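Local coordinates for aminoglycoside N(3)-acetyltransferase, AAC(3)-IVa (Escherichia coli, PDB 6MN3), which probably acetylates the 3-amino group of 2-deoxystreptamine antibiotics such as gentamicin and apramycin with acetyl-CoA, thereby making the bacterium resistant to them, at residues Val26-Ser31 and Asn152-Leu157; His126-Pro131 and Glu159-Val164; Ala228-Gln233 and Leu239-Pro244. One frame throughout, in Å; residues are numbered along the deposited sequence.

Overall arrangement
From the N terminus, strand 26-31 enters the interior of the central mixed sheet, and contact 1 joins it to the start of helix 154-161, closing a loop of 120 residues. Contact 2 begins within that loop, at 126-131 just ahead of helix 131-137, and ends beyond it at 159-164, so the two cross along the chain and share helix 154-161; they meet where His126 packs on Thr153 and His156. Contact 3 follows in series as a short return from helix 223-236 to the loop 239-244. Leu155 against Ala230, together with Glu159 against Phe241, joins it to the shared helix, linking sheet, helices and zinc site.

Contact 1. Residues Val26-Ser31 and Asn152-Leu157; sequences VLLVHS and NTTLHL
The imidazole of His30 crosses the side chain of Thr153 at about a right angle, its CE1 lying 3.6 Å from Thr153 OG1. Two residues back on the same strand, Leu28 brings its methyl CD2 to 4.1 Å from Thr154 OG1, the two side chains sliding past each other in opposite directions. No direct hydrogen bond joins the segments; a single water bridges them. It lies a short 2.5 Å from His30 NE2, donates to Asn152 OD1 at 2.8 Å and accepts from Thr154 N at 2.8 Å. His30 reaches it because CG stands beside the backbone N (chi1 -42°), which carries the ring off the strand toward the helix start. Asn152 OD1 also takes a weak capping bond from Thr154 N at 3.4 Å, while Asn152 ND2 is hydrogen-bonded to His149, which helps to fix the amide. Val132 of helix 131-137 packs on both Leu28 and Thr154. An inner strand of the mixed sheet thus meets the start of helix 154-161, which carries His156 of a possible Cys-His-Glu triad, and the water gives His30 NE2, Asn152 OD1 and Thr154 N one shared partner across this buried junction.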
ATOM      1  N   VAL A  26      -6.925   2.172 -12.141  1.00 34.75           N
ATOM      2  CA  VAL A  26      -6.785   1.467 -10.874  1.00 31.21           C
ATOM      3  C   VAL A  26      -5.868   2.289  -9.984  1.00 32.02           C
ATOM      4  O   VAL A  26      -4.791   2.714 -10.417  1.00 34.85           O
ATOM      5  CB  VAL A  26      -6.234   0.047 -11.083  1.00 32.64           C
ATOM      6  CG1 VAL A  26      -5.971  -0.625  -9.748  1.00 26.21           C
ATOM      7  CG2 VAL A  26      -7.207  -0.775 -11.911  1.00 29.17           C
ATOM      8  N   LEU A  27      -6.296   2.525  -8.743  1.00 30.15           N
ATOM      9  CA  LEU A  27      -5.572   3.392  -7.818  1.00 26.66           C
ATOM     10  C   LEU A  27      -5.450   2.698  -6.468  1.00 33.35           C
ATOM     11  O   LEU A  27      -6.456   2.468  -5.788  1.00 37.21           O
ATOM     12  CB  LEU A  27      -6.275   4.741  -7.673  1.00 26.71           C
ATOM     13  CG  LEU A  27      -5.604   5.764  -6.755  1.00 28.74           C
ATOM     14  CD1 LEU A  27      -4.271   6.216  -7.330  1.00 29.13           C
ATOM     15  CD2 LEU A  27      -6.520   6.952  -6.524  1.00 32.69           C
ATOM     16  N   LEU A  28      -4.219   2.365  -6.082  1.00 26.18           N
ATOM     17  CA  LEU A  28      -3.923   1.810  -4.767  1.00 23.61           C
ATOM     18  C   LEU A  28      -3.500   2.950  -3.848  1.00 26.81           C
ATOM     19  O   LEU A  28      -2.553   3.681  -4.158  1.00 28.41           O
ATOM     20  CB  LEU A  28      -2.829   0.749  -4.846  1.00 27.25           C
ATOM     21  CG  LEU A  28      -2.267   0.288  -3.500  1.00 30.83           C
ATOM     22  CD1 LEU A  28      -3.340  -0.422  -2.687  1.00 27.24           C
ATOM     23  CD2 LEU A  28      -1.049  -0.608  -3.695  1.00 31.61           C
ATOM     24  N   VAL A  29      -4.195   3.097  -2.725  1.00 24.04           N
ATOM     25  CA  VAL A  29      -4.035   4.254  -1.853  1.00 26.42           C
ATOM     26  C   VAL A  29      -3.564   3.788  -0.485  1.00 35.41           C
ATOM     27  O   VAL A  29      -4.263   3.026   0.196  1.00 25.13           O
ATOM     28  CB  VAL A  29      -5.338   5.057  -1.731  1.00 29.52           C
ATOM     29  CG1 VAL A  29      -5.169   6.186  -0.726  1.00 25.19           C
ATOM     30  CG2 VAL A  29      -5.750   5.598  -3.087  1.00 32.19           C
ATOM     31  N   HIS A  30      -2.376   4.239  -0.091  1.00 36.88           N
ATOM     32  CA  HIS A  30      -1.908   4.166   1.284  1.00 26.52           C
ATOM     33  C   HIS A  30      -2.101   5.537   1.915  1.00 39.70           C
ATOM     34  O   HIS A  30      -1.626   6.542   1.376  1.00 38.59           O
ATOM     35  CB  HIS A  30      -0.440   3.752   1.347  1.00 29.75           C
ATOM     36  CG  HIS A  30      -0.078   2.647   0.402  1.00 34.82           C
ATOM     37  ND1 HIS A  30      -0.170   1.315   0.744  1.00 39.85           N
ATOM     38  CD2 HIS A  30       0.389   2.678  -0.868  1.00 34.70           C
ATOM     39  CE1 HIS A  30       0.218   0.572  -0.277  1.00 38.96           C
ATOM     40  NE2 HIS A  30       0.563   1.375  -1.268  1.00 36.56           N
ATOM     41  N   SER A  31      -2.803   5.584   3.046  1.00 26.55           N
ATOM     42  CA  SER A  31      -3.252   6.859   3.581  1.00 32.98           C
ATOM     43  C   SER A  31      -3.012   6.945   5.081  1.00 33.38           C
ATOM     44  O   SER A  31      -2.940   5.932   5.784  1.00 34.98           O
ATOM     45  CB  SER A  31      -4.739   7.087   3.294  1.00 31.73           C
ATOM     46  OG  SER A  31      -5.529   6.086   3.910  1.00 42.36           O
ATOM     47  N   ASN A 152       4.959   2.255   1.117  1.00 40.52           N
ATOM     48  CA  ASN A 152       4.774   1.863  -0.276  1.00 37.64           C
ATOM     49  C   ASN A 152       4.923   0.355  -0.425  1.00 39.81           C
ATOM     50  O   ASN A 152       6.015  -0.141  -0.724  1.00 36.72           O
ATOM     51  CB  ASN A 152       5.771   2.595  -1.177  1.00 31.74           C
ATOM     52  CG  ASN A 152       5.434   2.466  -2.651  1.00 33.36           C
ATOM     53  OD1 ASN A 152       4.570   1.680  -3.038  1.00 31.40           O
ATOM     54  ND2 ASN A 152       6.119   3.245  -3.483  1.00 34.79           N
ATOM     55  N   THR A 153       3.821  -0.375  -0.231  1.00 40.98           N
ATOM     56  CA  THR A 153       3.863  -1.834  -0.240  1.00 38.43           C
ATOM     57  C   THR A 153       4.404  -2.381  -1.557  1.00 43.40           C
ATOM     58  O   THR A 153       5.041  -3.442  -1.574  1.00 45.44           O
ATOM     59  CB  THR A 153       2.464  -2.385   0.046  1.00 39.37           C
ATOM     60  OG1 THR A 153       2.073  -2.024   1.376  1.00 50.58           O
ATOM     61  CG2 THR A 153       2.427  -3.895  -0.084  1.00 41.91           C
ATOM     62  N   THR A 154       4.186  -1.661  -2.664  1.00 37.93           N
ATOM     63  CA  THR A 154       4.670  -2.121  -3.962  1.00 43.54           C
ATOM     64  C   THR A 154       6.182  -2.329  -3.960  1.00 42.49           C
ATOM     65  O   THR A 154       6.694  -3.172  -4.709  1.00 41.85           O
ATOM     66  CB  THR A 154       4.254  -1.128  -5.052  1.00 45.45           C
ATOM     67  OG1 THR A 154       2.823  -1.037  -5.092  1.00 33.67           O
ATOM     68  CG2 THR A 154       4.758  -1.566  -6.422  1.00 34.12           C
ATOM     69  N   LEU A 155       6.908  -1.599  -3.111  1.00 39.08           N
ATOM     70  CA  LEU A 155       8.348  -1.811  -3.004  1.00 37.36           C
ATOM     71  C   LEU A 155       8.674  -3.206  -2.486  1.00 40.21           C
ATOM     72  O   LEU A 155       9.678  -3.799  -2.897  1.00 41.37           O
ATOM     73  CB  LEU A 155       8.968  -0.745  -2.101  1.00 36.91           C
ATOM     74  CG  LEU A 155       9.124   0.629  -2.755  1.00 37.80           C
ATOM     75  CD1 LEU A 155       9.687   1.643  -1.771  1.00 36.29           C
ATOM     76  CD2 LEU A 155      10.002   0.532  -3.995  1.00 35.87           C
ATOM     77  N   HIS A 156       7.843  -3.749  -1.592  1.00 43.39           N
ATOM     78  CA  HIS A 156       8.044  -5.122  -1.139  1.00 44.60           C
ATOM     79  C   HIS A 156       7.889  -6.107  -2.291  1.00 45.53           C
ATOM     80  O   HIS A 156       8.590  -7.124  -2.350  1.00 48.20           O
ATOM     81  CB  HIS A 156       7.063  -5.456  -0.016  1.00 46.75           C
ATOM     82  CG  HIS A 156       7.493  -4.964   1.329  1.00 52.88           C
ATOM     83  ND1 HIS A 156       8.623  -5.428   1.966  1.00 57.51           N
ATOM     84  CD2 HIS A 156       6.940  -4.051   2.163  1.00 53.76           C
ATOM     85  CE1 HIS A 156       8.749  -4.821   3.132  1.00 59.57           C
ATOM     86  NE2 HIS A 156       7.740  -3.981   3.276  1.00 56.49           N
ATOM     87  N   LEU A 157       6.966  -5.824  -3.212  1.00 46.29           N
ATOM     88  CA  LEU A 157       6.837  -6.649  -4.407  1.00 48.00           C
ATOM     89  C   LEU A 157       8.105  -6.587  -5.249  1.00 49.62           C
ATOM     90  O   LEU A 157       8.522  -7.592  -5.836  1.00 46.01           O
ATOM     91  CB  LEU A 157       5.623  -6.197  -5.220  1.00 42.74           C
ATOM     92  CG  LEU A 157       5.537  -6.605  -6.694  1.00 44.21           C
ATOM     93  CD1 LEU A 157       5.387  -8.115  -6.840  1.00 47.63           C
ATOM     94  CD2 LEU A 157       4.388  -5.882  -7.380  1.00 44.70           C
TER
HETATM   95  O   HOH W   1       2.152   0.213  -2.885  1.00 32.60           O

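Contact 2. Residues His126-Pro131 and Glu159-Val164; sequences HSPASP and ELMAKV
Leu160 meets the loop end-on: its methyl CD1 comes within 3.2 Å of His126 O and 3.7 Å of Ser127 CA. With chi1 at -75°, CG sits beside the backbone N, and the branch reaches out from the helix to the peptide joining His126 to Ser127. This is the tight part of the contact, an apolar methyl pressed on a peptide group with no hydrogen bond across. The loose part is one residue further on along both segments, where Pro128 CG lies 4.5 Å from Met161 CG, a light apolar touch at the surface with Pro128 exposed. Met161 leans instead on Val227 and Leu231 of helix 223-236.

The loop surface that Leu160 meets is stiffened from within. A type I turn from Ser127 to Ser130 has Ser127 O accepting from Ser130 N at 3.0 Å and from Ser130 OG at 2.5 Å, the hydroxyl lying in the carbonyl plane on a lone pair. Ser127 OG in turn accepts from Ala129 N at 3.1 Å, with an N-H...O angle of 155°, an ST turn, and Ser130 then serves as N-cap of helix 131-137. On the other segment the helix closes in a Schellman motif: Lys163 has positive phi, its N bonds back to Leu160 O, and Val164 N bonds to Glu159 O.

The ring of His126 leads away from this segment and meets that of His156. His156 and Glu159, weakly bonded to each other, have with Cys192 a geometry that would fit a Cys-His-Glu triad. Loop and helix thus join by van der Waals contact, with no hydrogen bond across; turn and helix end are each fixed internally, and Tyr166, Asn188 and His190 separately hold the Glu159 carboxylate.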
ATOM      1  N   HIS A 126       3.384 -10.154  -0.209  1.00 70.26           N
ATOM      2  CA  HIS A 126       3.339  -9.296  -1.388  1.00 66.75           C
ATOM      3  C   HIS A 126       4.036  -9.950  -2.575  1.00 68.22           C
ATOM      4  O   HIS A 126       4.872  -9.328  -3.240  1.00 66.44           O
ATOM      5  CB  HIS A 126       3.958  -7.937  -1.066  1.00 63.69           C
ATOM      6  CG  HIS A 126       3.424  -7.326   0.192  1.00 65.67           C
ATOM      7  ND1 HIS A 126       4.237  -6.761   1.151  1.00 66.77           N
ATOM      8  CD2 HIS A 126       2.157  -7.207   0.655  1.00 65.54           C
ATOM      9  CE1 HIS A 126       3.494  -6.313   2.146  1.00 67.74           C
ATOM     10  NE2 HIS A 126       2.228  -6.571   1.871  1.00 66.80           N
ATOM     11  N   SER A 127       3.679 -11.199  -2.851  1.00 71.03           N
ATOM     12  CA  SER A 127       4.270 -11.977  -3.929  1.00 62.89           C
ATOM     13  C   SER A 127       3.690 -11.544  -5.270  1.00 61.72           C
ATOM     14  O   SER A 127       2.758 -10.738  -5.330  1.00 51.86           O
ATOM     15  CB  SER A 127       4.021 -13.461  -3.670  1.00 63.31           C
ATOM     16  OG  SER A 127       2.716 -13.832  -4.078  1.00 66.15           O
ATOM     17  N   PRO A 128       4.232 -12.055  -6.382  1.00 63.96           N
ATOM     18  CA  PRO A 128       3.619 -11.778  -7.693  1.00 66.51           C
ATOM     19  C   PRO A 128       2.190 -12.285  -7.837  1.00 70.21           C
ATOM     20  O   PRO A 128       1.549 -11.988  -8.855  1.00 70.37           O
ATOM     21  CB  PRO A 128       4.559 -12.484  -8.678  1.00 66.53           C
ATOM     22  CG  PRO A 128       5.875 -12.475  -7.993  1.00 66.43           C
ATOM     23  CD  PRO A 128       5.580 -12.637  -6.528  1.00 66.31           C
ATOM     24  N   ALA A 129       1.673 -13.041  -6.867  1.00 73.46           N
ATOM     25  CA  ALA A 129       0.283 -13.478  -6.868  1.00 81.45           C
ATOM     26  C   ALA A 129      -0.547 -12.761  -5.807  1.00 81.67           C
ATOM     27  O   ALA A 129      -1.573 -13.285  -5.366  1.00 90.53           O
ATOM     28  CB  ALA A 129       0.203 -14.992  -6.672  1.00 84.45           C
ATOM     29  N   SER A 130      -0.119 -11.582  -5.386  1.00 72.90           N
ATOM     30  CA  SER A 130      -0.818 -10.799  -4.383  1.00 62.73           C
ATOM     31  C   SER A 130      -1.538  -9.626  -5.032  1.00 55.90           C
ATOM     32  O   SER A 130      -1.256  -9.270  -6.180  1.00 50.39           O
ATOM     33  CB  SER A 130       0.172 -10.291  -3.327  1.00 62.33           C
ATOM     34  OG  SER A 130       1.127  -9.419  -3.903  1.00 65.94           O
ATOM     35  N   PRO A 131      -2.498  -9.013  -4.332  1.00 56.32           N
ATOM     36  CA  PRO A 131      -3.177  -7.836  -4.899  1.00 46.58           C
ATOM     37  C   PRO A 131      -2.232  -6.738  -5.355  1.00 49.93           C
ATOM     38  O   PRO A 131      -2.512  -6.073  -6.361  1.00 42.46           O
ATOM     39  CB  PRO A 131      -4.069  -7.365  -3.742  1.00 46.43           C
ATOM     40  CG  PRO A 131      -4.373  -8.605  -2.992  1.00 49.50           C
ATOM     41  CD  PRO A 131      -3.137  -9.462  -3.080  1.00 60.36           C
ATOM     42  N   GLU A 159      11.183  -6.172  -4.174  1.00 45.99           N
ATOM     43  CA  GLU A 159      12.184  -7.028  -3.548  1.00 48.31           C
ATOM     44  C   GLU A 159      11.994  -8.481  -3.958  1.00 52.37           C
ATOM     45  O   GLU A 159      12.967  -9.186  -4.251  1.00 56.23           O
ATOM     46  CB  GLU A 159      12.113  -6.904  -2.027  1.00 52.50           C
ATOM     47  CG  GLU A 159      12.433  -5.530  -1.476  1.00 55.89           C
ATOM     48  CD  GLU A 159      12.201  -5.450   0.020  1.00 65.58           C
ATOM     49  OE1 GLU A 159      11.082  -5.782   0.466  1.00 65.98           O
ATOM     50  OE2 GLU A 159      13.140  -5.068   0.749  1.00 69.86           O
ATOM     51  N   LEU A 160      10.745  -8.944  -3.986  1.00 55.09           N
ATOM     52  CA  LEU A 160      10.483 -10.341  -4.314  1.00 56.86           C
ATOM     53  C   LEU A 160      10.757 -10.625  -5.785  1.00 59.26           C
ATOM     54  O   LEU A 160      11.264 -11.699  -6.130  1.00 66.93           O
ATOM     55  CB  LEU A 160       9.045 -10.699  -3.948  1.00 54.69           C
ATOM     56  CG  LEU A 160       8.829 -10.865  -2.444  1.00 55.75           C
ATOM     57  CD1 LEU A 160       7.357 -11.038  -2.121  1.00 55.84           C
ATOM     58  CD2 LEU A 160       9.640 -12.043  -1.925  1.00 59.47           C
ATOM     59  N   MET A 161      10.434  -9.677  -6.667  1.00 56.43           N
ATOM     60  CA  MET A 161      10.749  -9.861  -8.079  1.00 55.88           C
ATOM     61  C   MET A 161      12.252  -9.824  -8.323  1.00 54.44           C
ATOM     62  O   MET A 161      12.744 -10.470  -9.255  1.00 54.25           O
ATOM     63  CB  MET A 161      10.039  -8.801  -8.919  1.00 52.73           C
ATOM     64  CG  MET A 161       8.542  -9.025  -9.038  1.00 55.62           C
ATOM     65  SD  MET A 161       7.685  -7.642  -9.810  1.00 58.99           S
ATOM     66  CE  MET A 161       8.375  -7.696 -11.463  1.00 59.33           C
ATOM     67  N   ALA A 162      12.994  -9.090  -7.497  1.00 53.22           N
ATOM     68  CA  ALA A 162      14.448  -9.092  -7.569  1.00 54.89           C
ATOM     69  C   ALA A 162      15.067 -10.328  -6.932  1.00 64.89           C
ATOM     70  O   ALA A 162      16.297 -10.453  -6.938  1.00 64.90           O
ATOM     71  CB  ALA A 162      15.010  -7.833  -6.903  1.00 50.80           C
ATOM     72  N   LYS A 163      14.250 -11.238  -6.400  1.00 71.33           N
ATOM     73  CA  LYS A 163      14.724 -12.421  -5.683  1.00 78.43           C
ATOM     74  C   LYS A 163      15.716 -12.014  -4.594  1.00 73.99           C
ATOM     75  O   LYS A 163      16.867 -12.451  -4.554  1.00 73.36           O
ATOM     76  CB  LYS A 163      15.328 -13.445  -6.648  1.00 82.41           C
ATOM     77  CG  LYS A 163      14.415 -13.798  -7.813  1.00 83.08           C
ATOM     78  CD  LYS A 163      15.212 -14.079  -9.075  1.00 90.70           C
ATOM     79  CE  LYS A 163      14.795 -13.158 -10.211  1.00 91.03           C
ATOM     80  NZ  LYS A 163      15.723 -13.262 -11.372  1.00 92.41           N
ATOM     81  N   VAL A 164      15.234 -11.148  -3.708  1.00 71.18           N
ATOM     82  CA  VAL A 164      16.097 -10.502  -2.716  1.00 68.94           C
ATOM     83  C   VAL A 164      16.647 -11.557  -1.764  1.00 79.28           C
ATOM     84  O   VAL A 164      15.948 -12.548  -1.467  1.00 81.43           O
ATOM     85  CB  VAL A 164      15.314  -9.407  -1.966  1.00 62.35           C
ATOM     86  CG1 VAL A 164      14.528  -9.971  -0.783  1.00 64.20           C
ATOM     87  CG2 VAL A 164      16.233  -8.264  -1.553  1.00 61.85           C
TER

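Contact 3. Residues Ala228-Gln233 and Leu239-Pro244; sequences ATALGQ and LIFLHP. With ZN (zinc ion), chain D.
Zinc is gripped by four groups: His243 ND1 at 2.2 Å and the sulfurs of Cys191, Cys249 and Cys252. The backbone leading to His243 is a type I turn from Leu239 to Leu242, and its two middle residues, Ile240 and Phe241, lie against helix 223-236. Ile240 presents its CG2 methyl, which rests 4.1 Å from Gln233 O and also 4.1 Å above the centre of the Phe241 ring. The branch is set by chi1 of 179°, with CG1 anti to the backbone N and CG2 tucked between N and the carbonyl carbon. The edge of the Phe241 ring meets the helix, CZ lying 4.4 Å from Ala230 CB near the ring plane. This ring is packed edge-to-face with Phe195 and also touches Glu159, while Trp201 of helix 197-204 touches both Gln233 and Ile240. Arg194 NH2 bonds to Ile240 O, tying the turn to the segment that follows Cys191. The helix contact has no hydrogen bond: a methyl on a carbonyl oxygen and a methyl at a ring edge. The turn packs on the helix and supplies a ligand just beyond its end, to a zinc site of three cysteines and one histidine whose Cys249 and Cys252 form a CxxC motif.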
ATOM      1  N   ALA A 228       9.922  -0.872 -11.668  1.00 39.08           N
ATOM      2  CA  ALA A 228      11.053  -0.783 -12.588  1.00 42.04           C
ATOM      3  C   ALA A 228      12.217  -0.024 -11.967  1.00 45.00           C
ATOM      4  O   ALA A 228      13.376  -0.436 -12.097  1.00 47.16           O
ATOM      5  CB  ALA A 228      10.619  -0.120 -13.895  1.00 38.55           C
ATOM      6  N   THR A 229      11.931   1.088 -11.291  1.00 41.56           N
ATOM      7  CA  THR A 229      12.990   1.861 -10.652  1.00 37.79           C
ATOM      8  C   THR A 229      13.671   1.053  -9.556  1.00 40.77           C
ATOM      9  O   THR A 229      14.904   1.019  -9.468  1.00 44.36           O
ATOM     10  CB  THR A 229      12.418   3.162 -10.088  1.00 40.18           C
ATOM     11  OG1 THR A 229      11.793   3.905 -11.141  1.00 37.72           O
ATOM     12  CG2 THR A 229      13.516   4.007  -9.455  1.00 33.03           C
ATOM     13  N   ALA A 230      12.879   0.385  -8.713  1.00 33.76           N
ATOM     14  CA  ALA A 230      13.446  -0.362  -7.597  1.00 35.27           C
ATOM     15  C   ALA A 230      14.234  -1.571  -8.079  1.00 40.37           C
ATOM     16  O   ALA A 230      15.272  -1.910  -7.499  1.00 47.27           O
ATOM     17  CB  ALA A 230      12.340  -0.792  -6.634  1.00 34.50           C
ATOM     18  N   LEU A 231      13.761  -2.234  -9.139  1.00 36.20           N
ATOM     19  CA  LEU A 231      14.480  -3.388  -9.672  1.00 45.20           C
ATOM     20  C   LEU A 231      15.866  -3.004 -10.176  1.00 43.99           C
ATOM     21  O   LEU A 231      16.797  -3.813 -10.102  1.00 51.87           O
ATOM     22  CB  LEU A 231      13.671  -4.046 -10.790  1.00 46.35           C
ATOM     23  CG  LEU A 231      12.495  -4.923 -10.352  1.00 49.59           C
ATOM     24  CD1 LEU A 231      11.839  -5.589 -11.554  1.00 51.24           C
ATOM     25  CD2 LEU A 231      12.946  -5.961  -9.338  1.00 45.86           C
ATOM     26  N   GLY A 232      16.025  -1.782 -10.688  1.00 40.95           N
ATOM     27  CA  GLY A 232      17.344  -1.334 -11.102  1.00 43.34           C
ATOM     28  C   GLY A 232      18.277  -1.116  -9.927  1.00 49.11           C
ATOM     29  O   GLY A 232      19.456  -1.477  -9.983  1.00 51.51           O
ATOM     30  N   GLN A 233      17.764  -0.525  -8.845  1.00 50.67           N
ATOM     31  CA  GLN A 233      18.586  -0.318  -7.658  1.00 50.52           C
ATOM     32  C   GLN A 233      18.866  -1.634  -6.945  1.00 51.93           C
ATOM     33  O   GLN A 233      19.962  -1.834  -6.408  1.00 57.51           O
ATOM     34  CB  GLN A 233      17.904   0.670  -6.713  1.00 45.53           C
ATOM     35  CG  GLN A 233      17.734   2.065  -7.293  1.00 42.29           C
ATOM     36  CD  GLN A 233      19.026   2.862  -7.298  1.00 42.98           C
ATOM     37  OE1 GLN A 233      20.013   2.479  -6.666  1.00 45.30           O
ATOM     38  NE2 GLN A 233      19.022   3.983  -8.008  1.00 42.36           N
ATOM     39  N   LEU A 239      20.949  -5.475  -1.232  1.00 68.07           N
ATOM     40  CA  LEU A 239      20.717  -5.022   0.133  1.00 69.40           C
ATOM     41  C   LEU A 239      20.639  -3.500   0.220  1.00 66.66           C
ATOM     42  O   LEU A 239      21.065  -2.907   1.215  1.00 71.62           O
ATOM     43  CB  LEU A 239      21.807  -5.555   1.063  1.00 60.70           C
ATOM     44  CG  LEU A 239      22.198  -7.019   0.855  1.00 62.40           C
ATOM     45  CD1 LEU A 239      23.318  -7.421   1.802  1.00 66.50           C
ATOM     46  CD2 LEU A 239      20.992  -7.932   1.027  1.00 60.94           C
ATOM     47  N   ILE A 240      20.098  -2.858  -0.818  1.00 52.98           N
ATOM     48  CA  ILE A 240      20.009  -1.399  -0.833  1.00 52.75           C
ATOM     49  C   ILE A 240      19.033  -0.901   0.226  1.00 54.39           C
ATOM     50  O   ILE A 240      19.230   0.174   0.810  1.00 56.55           O
ATOM     51  CB  ILE A 240      19.624  -0.908  -2.243  1.00 51.72           C
ATOM     52  CG1 ILE A 240      19.511   0.618  -2.282  1.00 48.43           C
ATOM     53  CG2 ILE A 240      18.322  -1.548  -2.706  1.00 53.08           C
ATOM     54  CD1 ILE A 240      20.843   1.329  -2.310  1.00 56.22           C
ATOM     55  N   PHE A 241      17.980  -1.666   0.505  1.00 54.11           N
ATOM     56  CA  PHE A 241      16.963  -1.282   1.472  1.00 58.03           C
ATOM     57  C   PHE A 241      17.325  -1.654   2.904  1.00 64.43           C
ATOM     58  O   PHE A 241      16.526  -1.406   3.813  1.00 65.11           O
ATOM     59  CB  PHE A 241      15.622  -1.926   1.104  1.00 60.04           C
ATOM     60  CG  PHE A 241      15.016  -1.391  -0.164  1.00 59.25           C
ATOM     61  CD1 PHE A 241      15.107  -0.045  -0.478  1.00 58.97           C
ATOM     62  CD2 PHE A 241      14.349  -2.234  -1.038  1.00 53.63           C
ATOM     63  CE1 PHE A 241      14.546   0.449  -1.642  1.00 51.78           C
ATOM     64  CE2 PHE A 241      13.786  -1.747  -2.202  1.00 47.71           C
ATOM     65  CZ  PHE A 241      13.886  -0.403  -2.505  1.00 46.33           C
ATOM     66  N   LEU A 242      18.497  -2.242   3.130  1.00 67.64           N
ATOM     67  CA  LEU A 242      18.909  -2.685   4.456  1.00 71.78           C
ATOM     68  C   LEU A 242      19.786  -1.628   5.109  1.00 75.30           C
ATOM     69  O   LEU A 242      20.751  -1.149   4.501  1.00 76.76           O
ATOM     70  CB  LEU A 242      19.665  -4.012   4.381  1.00 74.50           C
ATOM     71  CG  LEU A 242      18.872  -5.266   4.011  1.00 68.11           C
ATOM     72  CD1 LEU A 242      19.661  -6.507   4.396  1.00 63.11           C
ATOM     73  CD2 LEU A 242      17.501  -5.263   4.675  1.00 62.93           C
ATOM     74  N   HIS A 243      19.447  -1.267   6.343  1.00 79.39           N
ATOM     75  CA  HIS A 243      20.307  -0.383   7.112  1.00 80.17           C
ATOM     76  C   HIS A 243      21.676  -1.033   7.289  1.00 79.44           C
ATOM     77  O   HIS A 243      21.760  -2.243   7.531  1.00 79.15           O
ATOM     78  CB  HIS A 243      19.694  -0.088   8.482  1.00 85.64           C
ATOM     79  CG  HIS A 243      18.889   1.171   8.526  1.00 93.74           C
ATOM     80  ND1 HIS A 243      17.511   1.172   8.542  1.00103.06           N
ATOM     81  CD2 HIS A 243      19.268   2.470   8.569  1.00 97.78           C
ATOM     82  CE1 HIS A 243      17.075   2.418   8.589  1.00 96.02           C
ATOM     83  NE2 HIS A 243      18.121   3.225   8.605  1.00 95.91           N
ATOM     84  N   PRO A 244      22.764  -0.276   7.169  1.00 79.36           N
ATOM     85  CA  PRO A 244      24.075  -0.850   7.434  1.00 87.44           C
ATOM     86  C   PRO A 244      24.196  -1.228   8.896  1.00 95.02           C
ATOM     87  O   PRO A 244      23.487  -0.675   9.760  1.00 95.36           O
ATOM     88  CB  PRO A 244      25.044   0.279   7.057  1.00 88.28           C
ATOM     89  CG  PRO A 244      24.238   1.522   7.159  1.00 83.58           C
ATOM     90  CD  PRO A 244      22.847   1.136   6.758  1.00 77.62           C
TER
HETATM   91 ZN    ZN D 302      16.703  -0.684   9.349  1.00 76.05          ZN